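Side-chain contacts in DMATS type aromatic prenyltransferase (Streptomyces coelicolor, PDB 6ZS0), which probably catalyses the transfer of a dimethylallyl group to carbon 5 of the indole ring of tryptophan, inside an ABBA-type beta barrel: residues A164-A169 with D180-G185; D210-G215 with R252-C257; S225-T230 with Q335-T340. All blocks are in the same frame, centred on the assembly; numbering follows the deposited sequence. Where two conformers were deposited one is given.

Contact 1 (A164-A169 with D180-G185); sequences ATVREA and DSLPQG
Arg-167 on helix 162-175 and Asp-180 in the 3-10 turn that follows it mark the nearest approach of the two backbones, with CA atoms 8.2 Å apart, a gap bridged mainly by the long side chain of Arg-167. Its guanidinium meets the carboxylate of Asp-180 end-on in a two-pronged salt bridge. Arg-167 NH1 lies 2.9 Å from Asp-180 OD1, which it reaches on the syn side; Arg-167 NH2 lies 3.0 Å from Asp-180 OD2, almost straight at the hydrogen (175°). The pair is not coplanar, for the two planes are turned 47° apart: OD2 sits in the guanidinium plane, yet NH2 reaches it from above the carboxylate. The Arg-167 chain, extended as far as chi2, then bends at chi3 (-62°) to swing its head across to the turn, and NH2 also donates to Gln-177 OE1, so that one group holds two points of the chain that follows the helix. With an alanine here, the Asp-180 carboxylate is likely to lose its ionic partner and be freer to turn, and Gln-177 OE1 to lose a donor. One residue before Arg-167, Val-166 CG1 comes to 4.4 Å from Leu-182 CD1, a light apolar contact. Both side chains also rest on Val-205, and Leu-182 on His-258 and Phe-260; the helix thus belongs to the outer layer of the ABBA fold, with the loop packed on barrel strands 202-209 and 254-260.

Contact 2 (D210-G215 with R252-C257); sequences DNLTAG and RPAQSC
Pro-253 meets Asp-210 where the backbones come closest, their CA atoms 4.9 Å apart, just after Arg-252, whose guanidinium is engaged by Asp-59 and Asp-279. The carboxylate runs alongside the proline ring. With CG beside its own backbone N (chi1 -59°), Asp-210 brings OD1 to 3.4 Å from Pro-253 CG and 3.5 Å from Pro-253 CB, a polar oxygen against ring carbons; this oxygen is covered by the contact and has no hydrogen-bonding partner in the model. At Ala-254 the strand begins. Its methyl CB packs at 3.8 Å on Leu-212 CD2, while a water accepts from both Leu-212 N (3.1 Å) and Ala-254 N (3.2 Å), bridging two amides that do not bond each other directly. Here, at the edge of the closed antiparallel barrel of the ABBA fold, the chain leaving strand 202-209 parts from strand 254-260: Ala-254 still pairs through its backbone with His-209, whereas Leu-212 has already left toward helix 214-217 and packs on Phe-236 of helix 229-240. The Gln-255 side chain starts away from 210-215, and its backbone pairs with Tyr-274 on strand 270-275. Ser-256 pairs again with strand 202-209, at Leu-207, and its hydroxyl bonds with His-209 and His-258.

Contact 3 (S225-T230 with Q335-T340); sequences SGLVPT and QPPRVT
The puckered ring of Pro-337 has Gly-226 O over one face, 4.0 Å from its CG, and Leu-227 CD2 comes in from the same side at a lower slant. Leu-227 CD2 lies 3.9 Å from Pro-337 CB and 3.8 Å from Pro-337 CG. One side of the proline is thus shared between a methyl group and a carbonyl oxygen. The two side chains, Leu-227 and Pro-337, run past one another antiparallel. A first torsion of -60° sets CG of Leu-227 anti to its carbonyl carbon, and the branch bearing CD2 then reaches the proline although the side chain does not start out toward it. Between the carbonyls of Gly-226 and Gln-335 sits a water, 2.9 Å from Gly-226 O and 2.6 Å from Gln-335 O; because more acceptors surround it than it has protons, it cannot serve all of them at once. Gly-226 adopts a positive phi (111°), at which a side chain would jam against the carbonyl oxygen of Ser-225. Pro-337 also touches His-298, and Leu-227 reaches Leu-329 on strand 324-332. The site joins the turn of an antiparallel hairpin, strands 324-332 and 338-344, to the loop leading into helix 229-240, where Val-228 is the N-cap residue. Here it links an outer helix's entry to the end of a barrel hairpin, in keeping with the ABBA fold, in which helices surround a closed antiparallel barrel.

Overall arrangement
Followed from the N terminus, contact 1 comes first and closes a short loop made of the rest of helix 162-175 and the residues after it, which lead on to strand 191-195. It is complete before the others open. Contact 2 then begins at 210-215, after strand 202-209, and contact 3 at 225-230, before contact 2 closes at 252-257; contact 3 closes last, at 335-340. Contacts 2 and 3 therefore cross, and helix 229-240 begins in the first segment of contact 3 and leads on to the second segment of contact 2. Their centres are about 16 Å apart, while contact 1 is centred about 17 Å from contact 2 and 22 Å from contact 3. Together they tie helices and connecting loops to the barrel's middle and last strands.

Contact 1 (A164-A169 with D180-G185)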
loop_
_atom_site.group_PDB
_atom_site.type_symbol
_atom_site.label_atom_id
_atom_site.label_comp_id
_atom_site.label_asym_id
_atom_site.label_seq_id
_atom_site.Cartn_x
_atom_site.Cartn_y
_atom_site.Cartn_z
ATOM N N ALA A 164 15.056 -5.364 16.318
ATOM C CA ALA A 164 15.464 -4.391 17.356
ATOM C C ALA A 164 14.917 -3.005 16.996
ATOM O O ALA A 164 14.505 -2.224 17.918
ATOM C CB ALA A 164 16.972 -4.383 17.486
ATOM N N THR A 165 14.910 -2.692 15.697
ATOM C CA THR A 165 14.409 -1.381 15.210
ATOM C C THR A 165 12.907 -1.281 15.479
ATOM O O THR A 165 12.489 -0.238 15.961
ATOM C CB THR A 165 14.793 -1.169 13.746
ATOM O OG1 THR A 165 16.209 -1.287 13.697
ATOM C CG2 THR A 165 14.382 0.180 13.209
ATOM N N VAL A 166 12.122 -2.323 15.183
ATOM C CA VAL A 166 10.652 -2.303 15.411
ATOM C C VAL A 166 10.386 -2.194 16.922
ATOM O O VAL A 166 9.504 -1.383 17.337
ATOM C CB VAL A 166 9.944 -3.517 14.795
ATOM C CG1 VAL A 166 8.478 -3.539 15.172
ATOM C CG2 VAL A 166 10.108 -3.576 13.273
ATOM N N ARG A 167 11.083 -2.995 17.718
ATOM C CA ARG A 167 10.874 -2.986 19.182
ATOM C C ARG A 167 11.132 -1.572 19.716
ATOM O O ARG A 167 10.310 -1.078 20.468
ATOM C CB ARG A 167 11.754 -4.035 19.857
ATOM C CG ARG A 167 11.696 -3.978 21.375
ATOM C CD ARG A 167 12.709 -4.895 22.008
ATOM N NE ARG A 167 12.502 -6.300 21.680
ATOM C CZ ARG A 167 11.608 -7.106 22.266
ATOM N NH1 ARG A 167 11.540 -8.380 21.915
ATOM N NH2 ARG A 167 10.781 -6.649 23.190
ATOM N N GLU A 168 12.230 -0.927 19.312
ATOM C CA GLU A 168 12.598 0.419 19.803
ATOM C C GLU A 168 11.576 1.434 19.296
ATOM O O GLU A 168 11.163 2.297 20.071
ATOM C CB GLU A 168 14.012 0.806 19.370
ATOM C CG GLU A 168 14.408 2.219 19.772
ATOM C CD GLU A 168 14.401 2.533 21.267
ATOM O OE1 GLU A 168 14.211 1.599 22.092
ATOM O OE2 GLU A 168 14.594 3.711 21.599
ATOM N N ALA A 169 11.148 1.335 18.032
ATOM C CA ALA A 169 10.124 2.265 17.492
ATOM C C ALA A 169 8.856 2.215 18.350
ATOM O O ALA A 169 8.331 3.286 18.728
ATOM C CB ALA A 169 9.821 1.943 16.049
ATOM N N ASP A 180 6.506 -7.849 21.523
ATOM C CA ASP A 180 6.346 -9.255 21.993
ATOM C C ASP A 180 4.926 -9.791 21.760
ATOM O O ASP A 180 4.773 -11.010 21.857
ATOM C CB ASP A 180 6.803 -9.378 23.447
ATOM C CG ASP A 180 8.289 -9.121 23.564
ATOM O OD1 ASP A 180 9.036 -9.685 22.749
ATOM O OD2 ASP A 180 8.688 -8.348 24.450
ATOM N N SER A 181 3.952 -8.952 21.407
ATOM C CA SER A 181 2.570 -9.362 21.038
ATOM C C SER A 181 2.500 -9.807 19.568
ATOM O O SER A 181 1.474 -10.383 19.180
ATOM C CB SER A 181 1.584 -8.260 21.289
ATOM O OG SER A 181 1.737 -7.231 20.317
ATOM N N LEU A 182 3.528 -9.528 18.770
ATOM C CA LEU A 182 3.497 -9.825 17.312
ATOM C C LEU A 182 3.727 -11.320 17.092
ATOM O O LEU A 182 4.559 -11.934 17.772
ATOM C CB LEU A 182 4.549 -9.005 16.573
ATOM C CG LEU A 182 4.364 -7.492 16.581
ATOM C CD1 LEU A 182 5.644 -6.815 16.131
ATOM C CD2 LEU A 182 3.201 -7.073 15.712
ATOM N N PRO A 183 3.018 -11.937 16.118
ATOM C CA PRO A 183 3.275 -13.323 15.749
ATOM C C PRO A 183 4.640 -13.478 15.067
ATOM O O PRO A 183 5.236 -12.483 14.680
ATOM C CB PRO A 183 2.129 -13.650 14.787
ATOM C CG PRO A 183 1.822 -12.317 14.143
ATOM C CD PRO A 183 1.972 -11.322 15.283
ATOM N N GLN A 184 5.110 -14.715 14.963
ATOM C CA GLN A 184 6.321 -15.122 14.213
ATOM C C GLN A 184 6.155 -14.660 12.753
ATOM O O GLN A 184 5.045 -14.797 12.188
ATOM C CB GLN A 184 6.515 -16.647 14.343
ATOM C CG GLN A 184 7.839 -17.217 13.792
ATOM C CD GLN A 184 8.118 -18.672 14.172
ATOM O OE1 GLN A 184 7.233 -19.419 14.614
ATOM N NE2 GLN A 184 9.356 -19.102 13.988
ATOM N N GLY A 185 7.215 -14.129 12.163
ATOM C CA GLY A 185 7.255 -13.835 10.723
ATOM C C GLY A 185 8.633 -14.059 10.163
ATOM O O GLY A 185 9.514 -14.483 10.922
#

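Contact 2 (D210-G215 with R252-C257)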
loop_
_atom_site.group_PDB
_atom_site.type_symbol
_atom_site.label_atom_id
_atom_site.label_comp_id
_atom_site.label_asym_id
_atom_site.label_seq_id
_atom_site.Cartn_x
_atom_site.Cartn_y
_atom_site.Cartn_z
ATOM N N ASP A 210 6.569 -16.053 4.668
ATOM C CA ASP A 210 6.966 -16.966 3.582
ATOM C C ASP A 210 6.158 -18.264 3.680
ATOM O O ASP A 210 6.002 -18.787 4.812
ATOM C CB ASP A 210 8.460 -17.241 3.656
ATOM C CG ASP A 210 9.351 -16.016 3.558
ATOM O OD1 ASP A 210 8.859 -14.952 3.188
ATOM O OD2 ASP A 210 10.560 -16.157 3.869
ATOM N N ASN A 211 5.683 -18.752 2.543
ATOM C CA ASN A 211 4.987 -20.057 2.381
ATOM C C ASN A 211 3.827 -20.095 3.373
ATOM O O ASN A 211 3.641 -21.101 4.101
ATOM C CB ASN A 211 5.945 -21.233 2.567
ATOM C CG ASN A 211 7.130 -21.137 1.634
ATOM O OD1 ASN A 211 6.971 -20.921 0.432
ATOM N ND2 ASN A 211 8.322 -21.288 2.176
ATOM N N LEU A 212 3.082 -19.012 3.462
ATOM C CA LEU A 212 1.934 -18.960 4.398
ATOM C C LEU A 212 0.882 -19.996 4.018
ATOM O O LEU A 212 0.590 -20.186 2.831
ATOM C CB LEU A 212 1.321 -17.555 4.385
ATOM C CG LEU A 212 0.235 -17.259 5.418
ATOM C CD1 LEU A 212 0.731 -17.324 6.859
ATOM C CD2 LEU A 212 -0.348 -15.899 5.142
ATOM N N THR A 213 0.308 -20.644 5.038
ATOM C CA THR A 213 -0.835 -21.562 4.891
ATOM C C THR A 213 -2.091 -20.948 5.489
ATOM O O THR A 213 -2.004 -19.986 6.277
ATOM C CB THR A 213 -0.580 -22.888 5.621
ATOM O OG1 THR A 213 -0.421 -22.579 7.011
ATOM C CG2 THR A 213 0.635 -23.591 5.072
ATOM N N ALA A 214 -3.232 -21.493 5.103
ATOM C CA ALA A 214 -4.535 -20.999 5.542
ATOM C C ALA A 214 -4.606 -21.113 7.081
ATOM O O ALA A 214 -5.022 -20.167 7.718
ATOM C CB ALA A 214 -5.617 -21.788 4.850
ATOM N N GLY A 215 -4.161 -22.238 7.644
ATOM C CA GLY A 215 -4.147 -22.456 9.103
ATOM C C GLY A 215 -3.249 -21.482 9.827
ATOM O O GLY A 215 -3.641 -20.983 10.884
ATOM N N ARG A 252 5.496 -14.683 -4.239
ATOM C CA ARG A 252 6.151 -13.742 -3.317
ATOM C C ARG A 252 5.415 -13.809 -1.980
ATOM O O ARG A 252 4.276 -14.254 -1.906
ATOM C CB ARG A 252 6.124 -12.332 -3.899
ATOM C CG ARG A 252 4.822 -11.597 -3.666
ATOM C CD ARG A 252 4.789 -10.264 -4.398
ATOM N NE ARG A 252 4.720 -10.510 -5.827
ATOM C CZ ARG A 252 4.897 -9.590 -6.771
ATOM N NH1 ARG A 252 4.779 -9.928 -8.051
ATOM N NH2 ARG A 252 5.173 -8.339 -6.430
ATOM N N PRO A 253 6.077 -13.388 -0.891
ATOM C CA PRO A 253 5.517 -13.559 0.445
ATOM C C PRO A 253 4.215 -12.765 0.661
ATOM O O PRO A 253 4.000 -11.689 0.101
ATOM C CB PRO A 253 6.651 -13.023 1.354
ATOM C CG PRO A 253 7.895 -13.060 0.520
ATOM C CD PRO A 253 7.401 -12.784 -0.881
ATOM N N ALA A 254 3.314 -13.328 1.442
ATOM C CA ALA A 254 2.161 -12.644 2.013
ATOM C C ALA A 254 2.687 -11.693 3.090
ATOM O O ALA A 254 3.826 -11.866 3.549
ATOM C CB ALA A 254 1.122 -13.592 2.546
ATOM N N GLN A 255 1.867 -10.748 3.487
ATOM C CA GLN A 255 2.216 -9.797 4.564
ATOM C C GLN A 255 1.047 -9.697 5.507
ATOM O O GLN A 255 -0.127 -9.897 5.081
ATOM C CB GLN A 255 2.620 -8.422 4.018
ATOM C CG GLN A 255 3.886 -8.472 3.188
ATOM C CD GLN A 255 4.326 -7.092 2.763
ATOM O OE1 GLN A 255 4.142 -6.109 3.489
ATOM N NE2 GLN A 255 4.987 -7.035 1.621
ATOM N N SER A 256 1.342 -9.374 6.760
ATOM C CA SER A 256 0.300 -8.957 7.717
ATOM C C SER A 256 0.685 -7.591 8.268
ATOM O O SER A 256 1.887 -7.272 8.293
ATOM C CB SER A 256 0.071 -9.978 8.821
ATOM O OG SER A 256 1.255 -10.176 9.583
ATOM N N CYS A 257 -0.293 -6.839 8.697
ATOM C CA CYS A 257 -0.128 -5.532 9.356
ATOM C C CYS A 257 -0.806 -5.613 10.744
ATOM O O CYS A 257 -1.926 -6.164 10.791
ATOM C CB CYS A 257 -0.769 -4.461 8.478
ATOM S SG CYS A 257 -0.848 -2.825 9.232
HETATM O O HOH W 1 3.364 -16.531 1.662
#

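Contact 3 (S225-T230 with Q335-T340)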
loop_
_atom_site.group_PDB
_atom_site.type_symbol
_atom_site.label_atom_id
_atom_site.label_comp_id
_atom_site.label_asym_id
_atom_site.label_seq_id
_atom_site.Cartn_x
_atom_site.Cartn_y
_atom_site.Cartn_z
ATOM N N SER A 225 -8.784 -7.993 17.361
ATOM C CA SER A 225 -8.207 -7.130 16.295
ATOM C C SER A 225 -9.075 -7.159 15.022
ATOM O O SER A 225 -8.627 -6.597 14.014
ATOM C CB SER A 225 -6.758 -7.462 16.033
ATOM O OG SER A 225 -6.596 -8.825 15.713
ATOM N N GLY A 226 -10.299 -7.721 15.087
ATOM C CA GLY A 226 -11.398 -7.398 14.146
ATOM C C GLY A 226 -11.778 -8.519 13.186
ATOM O O GLY A 226 -12.791 -8.355 12.502
ATOM N N LEU A 227 -10.979 -9.583 13.062
ATOM C CA LEU A 227 -11.270 -10.730 12.156
ATOM C C LEU A 227 -11.396 -12.006 12.981
ATOM O O LEU A 227 -10.779 -12.078 14.070
ATOM C CB LEU A 227 -10.159 -10.899 11.111
ATOM C CG LEU A 227 -9.909 -9.711 10.185
ATOM C CD1 LEU A 227 -8.905 -10.089 9.102
ATOM C CD2 LEU A 227 -11.191 -9.217 9.543
ATOM N N VAL A 228 -12.148 -12.975 12.458
ATOM C CA VAL A 228 -12.332 -14.316 13.079
ATOM C C VAL A 228 -11.624 -15.336 12.194
ATOM O O VAL A 228 -11.619 -15.189 10.976
ATOM C CB VAL A 228 -13.825 -14.629 13.321
ATOM C CG1 VAL A 228 -14.467 -13.562 14.206
ATOM C CG2 VAL A 228 -14.625 -14.804 12.034
ATOM N N PRO A 229 -10.966 -16.365 12.786
ATOM C CA PRO A 229 -10.154 -17.327 12.030
ATOM C C PRO A 229 -10.783 -17.907 10.753
ATOM O O PRO A 229 -10.075 -18.057 9.785
ATOM C CB PRO A 229 -9.920 -18.466 13.034
ATOM C CG PRO A 229 -9.973 -17.790 14.390
ATOM C CD PRO A 229 -10.945 -16.639 14.232
ATOM N N THR A 230 -12.085 -18.202 10.768
ATOM C CA THR A 230 -12.816 -18.787 9.611
ATOM C C THR A 230 -12.870 -17.769 8.456
ATOM O O THR A 230 -12.799 -18.219 7.281
ATOM C CB THR A 230 -14.196 -19.304 10.042
ATOM O OG1 THR A 230 -14.796 -18.334 10.900
ATOM C CG2 THR A 230 -14.112 -20.628 10.766
ATOM N N GLN A 335 -15.439 -3.056 14.530
ATOM C CA GLN A 335 -15.723 -2.494 13.182
ATOM C C GLN A 335 -15.979 -3.625 12.203
ATOM O O GLN A 335 -15.430 -4.712 12.344
ATOM C CB GLN A 335 -14.574 -1.609 12.703
ATOM C CG GLN A 335 -14.345 -0.399 13.597
ATOM C CD GLN A 335 -13.312 0.563 13.063
ATOM O OE1 GLN A 335 -13.100 0.684 11.856
ATOM N NE2 GLN A 335 -12.666 1.273 13.974
ATOM N N PRO A 336 -16.827 -3.400 11.178
ATOM C CA PRO A 336 -17.028 -4.388 10.125
ATOM C C PRO A 336 -15.757 -4.485 9.280
ATOM O O PRO A 336 -15.184 -3.458 8.920
ATOM C CB PRO A 336 -18.215 -3.832 9.319
ATOM C CG PRO A 336 -18.154 -2.337 9.555
ATOM C CD PRO A 336 -17.624 -2.180 10.967
ATOM N N PRO A 337 -15.282 -5.707 8.960
ATOM C CA PRO A 337 -14.112 -5.884 8.097
ATOM C C PRO A 337 -14.180 -5.107 6.773
ATOM O O PRO A 337 -15.266 -4.928 6.227
ATOM C CB PRO A 337 -14.114 -7.386 7.808
ATOM C CG PRO A 337 -14.729 -7.986 9.048
ATOM C CD PRO A 337 -15.802 -6.993 9.445
ATOM N N ARG A 338 -13.007 -4.702 6.286
ATOM C CA ARG A 338 -12.784 -3.928 5.058
ATOM C C ARG A 338 -12.064 -4.845 4.053
ATOM O O ARG A 338 -11.246 -5.678 4.503
ATOM C CB ARG A 338 -11.921 -2.716 5.433
ATOM C CG ARG A 338 -12.131 -1.482 4.584
ATOM C CD ARG A 338 -11.660 -0.208 5.286
ATOM N NE ARG A 338 -10.524 -0.397 6.195
ATOM C CZ ARG A 338 -9.223 -0.297 5.876
ATOM N NH1 ARG A 338 -8.299 -0.499 6.807
ATOM N NH2 ARG A 338 -8.844 -0.008 4.642
ATOM N N VAL A 339 -12.369 -4.710 2.766
ATOM C CA VAL A 339 -11.649 -5.447 1.681
ATOM C C VAL A 339 -10.934 -4.416 0.820
ATOM O O VAL A 339 -11.571 -3.440 0.390
ATOM C CB VAL A 339 -12.597 -6.311 0.846
ATOM C CG1 VAL A 339 -11.900 -6.886 -0.367
ATOM C CG2 VAL A 339 -13.194 -7.413 1.696
ATOM N N THR A 340 -9.658 -4.607 0.558
ATOM C CA THR A 340 -8.860 -3.601 -0.174
ATOM C C THR A 340 -8.230 -4.257 -1.398
ATOM O O THR A 340 -7.712 -5.347 -1.262
ATOM C CB THR A 340 -7.814 -2.940 0.726
ATOM O OG1 THR A 340 -8.458 -2.373 1.872
ATOM C CG2 THR A 340 -7.076 -1.831 0.017
HETATM O O HOH W 2 -13.157 -5.696 11.406
#